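Local coordinates for protein Sec-alkylsulfatase (Pseudomonas sp., PDB 4AXH) that hydrolyses secondary alkyl sulfates enantioselectively at a two-zinc site, inverting the configuration to release (S)-alcohols and sulfate, at residues 134-139 / 145-150. Sequence-based numbering, arbitrary orientation.
Sequences NMTIIE and VLIDTL
Thr136 and Ile147 face each other as an antiparallel hydrogen-bonded pair, each N-H reaching the other's carbonyl: Thr136 N to Ile147 O and Ile147 N to Thr136 O both measure 3.0 Å. Ile138 and Val145 repeat the pattern two residues on, with Ile138 N at 2.8 Å from Val145 O. Between them Ile137 and Leu146 form a non-hydrogen-bonded pair, where Leu146 CA leans on Thr136 O in a CA-H...O contact. Past the paired strands the chains diverge, and a water spans the gap, donating to Asn134 O and weakly accepting from Leu150 N.

Mostly apolar side chains line both faces, and beta-branched residues suit the extended backbone. On one face Ile138 CB rests 3.5 Å from Val145 CG1, its CD1 reaching on to Val145 CG2, while Thr136 and Ile147 lie side by side with methyl CG2 of Ile147 against Thr136 CB. On the other, Leu146 spreads its two methyls: CD1 lies 4.1 Å from Ile137 CG2, CD2 near Met135 SD. Flexible Met135 bends at its last torsion (chi3 -74°), and its CE comes 4.0 Å from Leu150 CG, the two side chains crossing at about a right angle.

Polar groups gather where the hairpin meets the active site. Thr136 OG1 is hydrogen-bonded to Gln354 OE1, while Asp148, just beyond strand 144-147, accepts a hydrogen bond at OD2 from ND1 of the zinc ligand His184; this second-shell carboxylate would orient the imidazole and probably polarise it.

The hairpin lies inside the mixed sheet of the metallo-beta-lactamase fold, with strand 124-128 antiparallel to 135-138 on its one side and strand 172-176 parallel to 144-147 on the other. Helix 153-164 covers the Met135, Ile137 and Leu150 side through Ala159, Leu160 and Tyr163.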
ATOM      1  N   ASN A 134       8.040  14.476  22.841  1.00 24.48           N
ATOM      2  CA  ASN A 134       7.732  15.304  24.000  1.00 25.59           C
ATOM      3  C   ASN A 134       6.958  14.502  25.032  1.00 31.49           C
ATOM      4  O   ASN A 134       6.248  13.536  24.687  1.00 29.17           O
ATOM      5  CB  ASN A 134       6.856  16.529  23.595  1.00 29.87           C
ATOM      6  CG  ASN A 134       7.399  17.401  22.489  1.00 43.79           C
ATOM      7  OD1 ASN A 134       8.609  17.439  22.186  1.00 30.14           O
ATOM      8  ND2 ASN A 134       6.504  18.136  21.873  1.00 31.54           N
ATOM      9  N   MET A 135       7.061  14.954  26.305  1.00 29.45           N
ATOM     10  CA  MET A 135       6.339  14.394  27.446  1.00 28.53           C
ATOM     11  C   MET A 135       5.448  15.527  27.990  1.00 31.02           C
ATOM     12  O   MET A 135       5.942  16.604  28.334  1.00 29.86           O
ATOM     13  CB  MET A 135       7.346  13.916  28.528  1.00 31.27           C
ATOM     14  CG  MET A 135       6.710  13.212  29.743  1.00 34.87           C
ATOM     15  SD  MET A 135       7.841  13.070  31.170  1.00 38.87           S
ATOM     16  CE  MET A 135       8.969  11.749  30.588  1.00 35.38           C
ATOM     17  N   THR A 136       4.158  15.293  28.044  1.00 27.77           N
ATOM     18  CA  THR A 136       3.221  16.256  28.619  1.00 28.59           C
ATOM     19  C   THR A 136       3.005  15.870  30.104  1.00 35.09           C
ATOM     20  O   THR A 136       2.673  14.717  30.397  1.00 35.21           O
ATOM     21  CB  THR A 136       1.917  16.241  27.840  1.00 39.10           C
ATOM     22  OG1 THR A 136       2.183  16.488  26.445  1.00 35.47           O
ATOM     23  CG2 THR A 136       0.894  17.213  28.414  1.00 38.81           C
ATOM     24  N   ILE A 137       3.243  16.814  31.024  1.00 31.77           N
ATOM     25  CA  ILE A 137       3.055  16.580  32.453  1.00 31.67           C
ATOM     26  C   ILE A 137       1.883  17.382  32.996  1.00 35.99           C
ATOM     27  O   ILE A 137       1.986  18.595  33.115  1.00 36.74           O
ATOM     28  CB  ILE A 137       4.334  16.788  33.301  1.00 33.84           C
ATOM     29  CG1 ILE A 137       5.493  15.954  32.768  1.00 33.05           C
ATOM     30  CG2 ILE A 137       4.035  16.441  34.765  1.00 34.67           C
ATOM     31  CD1 ILE A 137       6.841  16.576  32.922  1.00 36.72           C
ATOM     32  N   ILE A 138       0.784  16.700  33.326  1.00 32.91           N
ATOM     33  CA  ILE A 138      -0.419  17.300  33.918  1.00 33.09           C
ATOM     34  C   ILE A 138      -0.298  17.098  35.422  1.00 38.22           C
ATOM     35  O   ILE A 138      -0.061  15.974  35.882  1.00 37.41           O
ATOM     36  CB  ILE A 138      -1.751  16.681  33.396  1.00 36.39           C
ATOM     37  CG1 ILE A 138      -1.746  16.414  31.892  1.00 37.66           C
ATOM     38  CG2 ILE A 138      -2.952  17.513  33.792  1.00 37.25           C
ATOM     39  CD1 ILE A 138      -2.764  15.307  31.454  1.00 41.33           C
ATOM     40  N   GLU A 139      -0.472  18.176  36.196  1.00 36.39           N
ATOM     41  CA  GLU A 139      -0.417  18.090  37.656  1.00 36.12           C
ATOM     42  C   GLU A 139      -1.539  17.262  38.307  1.00 49.87           C
ATOM     43  O   GLU A 139      -1.422  16.027  38.348  1.00 53.90           O
ATOM     44  CB  GLU A 139      -0.071  19.417  38.315  1.00 35.33           C
ATOM     45  CG  GLU A 139       1.439  19.589  38.231  1.00 26.86           C
ATOM     46  CD  GLU A 139       2.093  20.929  38.454  1.00 35.61           C
ATOM     47  OE1 GLU A 139       1.433  21.865  38.961  1.00 46.03           O
ATOM     48  OE2 GLU A 139       3.317  21.003  38.220  1.00 30.39           O
ATOM     49  N   VAL A 145      -0.182  13.103  36.003  1.00 38.08           N
ATOM     50  CA  VAL A 145      -0.734  12.394  34.855  1.00 36.37           C
ATOM     51  C   VAL A 145       0.097  12.765  33.669  1.00 37.78           C
ATOM     52  O   VAL A 145       0.317  13.943  33.387  1.00 37.20           O
ATOM     53  CB  VAL A 145      -2.270  12.401  34.664  1.00 39.54           C
ATOM     54  CG1 VAL A 145      -2.863  13.750  34.996  1.00 40.50           C
ATOM     55  CG2 VAL A 145      -2.690  11.921  33.276  1.00 37.98           C
ATOM     56  N   LEU A 146       0.696  11.742  33.078  1.00 32.17           N
ATOM     57  CA  LEU A 146       1.629  11.881  31.983  1.00 29.50           C
ATOM     58  C   LEU A 146       1.033  11.446  30.669  1.00 35.99           C
ATOM     59  O   LEU A 146       0.331  10.437  30.580  1.00 35.67           O
ATOM     60  CB  LEU A 146       2.840  11.013  32.296  1.00 27.31           C
ATOM     61  CG  LEU A 146       4.077  11.649  32.824  1.00 29.40           C
ATOM     62  CD1 LEU A 146       3.829  12.423  34.084  1.00 29.17           C
ATOM     63  CD2 LEU A 146       5.115  10.596  33.066  1.00 29.73           C
ATOM     64  N   ILE A 147       1.316  12.208  29.634  1.00 34.25           N
ATOM     65  CA  ILE A 147       0.949  11.797  28.283  1.00 32.83           C
ATOM     66  C   ILE A 147       2.257  11.589  27.564  1.00 32.04           C
ATOM     67  O   ILE A 147       3.038  12.526  27.422  1.00 29.10           O
ATOM     68  CB  ILE A 147      -0.236  12.494  27.513  1.00 35.40           C
ATOM     69  CG1 ILE A 147       0.042  12.663  26.027  1.00 35.89           C
ATOM     70  CG2 ILE A 147      -0.812  13.767  28.165  1.00 34.13           C
ATOM     71  CD1 ILE A 147      -0.253  11.461  25.255  1.00 43.74           C
ATOM     72  N   ASP A 148       2.557  10.298  27.325  1.00 27.39           N
ATOM     73  CA  ASP A 148       3.744   9.702  26.735  1.00 26.06           C
ATOM     74  C   ASP A 148       4.942   9.605  27.660  1.00 31.95           C
ATOM     75  O   ASP A 148       5.028  10.310  28.684  1.00 29.85           O
ATOM     76  CB  ASP A 148       4.044  10.201  25.315  1.00 27.41           C
ATOM     77  CG  ASP A 148       2.946   9.833  24.347  1.00 28.57           C
ATOM     78  OD1 ASP A 148       2.158   8.924  24.667  1.00 26.09           O
ATOM     79  OD2 ASP A 148       2.851  10.477  23.287  1.00 31.41           O
ATOM     80  N   THR A 149       5.862   8.675  27.324  1.00 30.66           N
ATOM     81  CA  THR A 149       7.020   8.367  28.160  1.00 31.05           C
ATOM     82  C   THR A 149       8.364   8.441  27.405  1.00 36.08           C
ATOM     83  O   THR A 149       9.343   7.803  27.818  1.00 35.78           O
ATOM     84  CB  THR A 149       6.797   6.976  28.754  1.00 34.01           C
ATOM     85  OG1 THR A 149       6.793   6.050  27.677  1.00 33.09           O
ATOM     86  CG2 THR A 149       5.489   6.856  29.541  1.00 27.30           C
ATOM     87  N   LEU A 150       8.404   9.221  26.299  1.00 30.72           N
ATOM     88  CA  LEU A 150       9.562   9.391  25.421  1.00 28.06           C
ATOM     89  C   LEU A 150      10.027   8.033  24.791  1.00 32.31           C
ATOM     90  O   LEU A 150       9.329   7.022  24.933  1.00 32.23           O
ATOM     91  CB  LEU A 150      10.703  10.169  26.113  1.00 27.15           C
ATOM     92  CG  LEU A 150      10.386  11.512  26.818  1.00 29.57           C
ATOM     93  CD1 LEU A 150      11.641  12.126  27.406  1.00 27.59           C
ATOM     94  CD2 LEU A 150       9.735  12.510  25.879  1.00 25.27           C
TER
HETATM   95  O   HOH W   1       7.147  10.886  24.301  1.00 27.78           O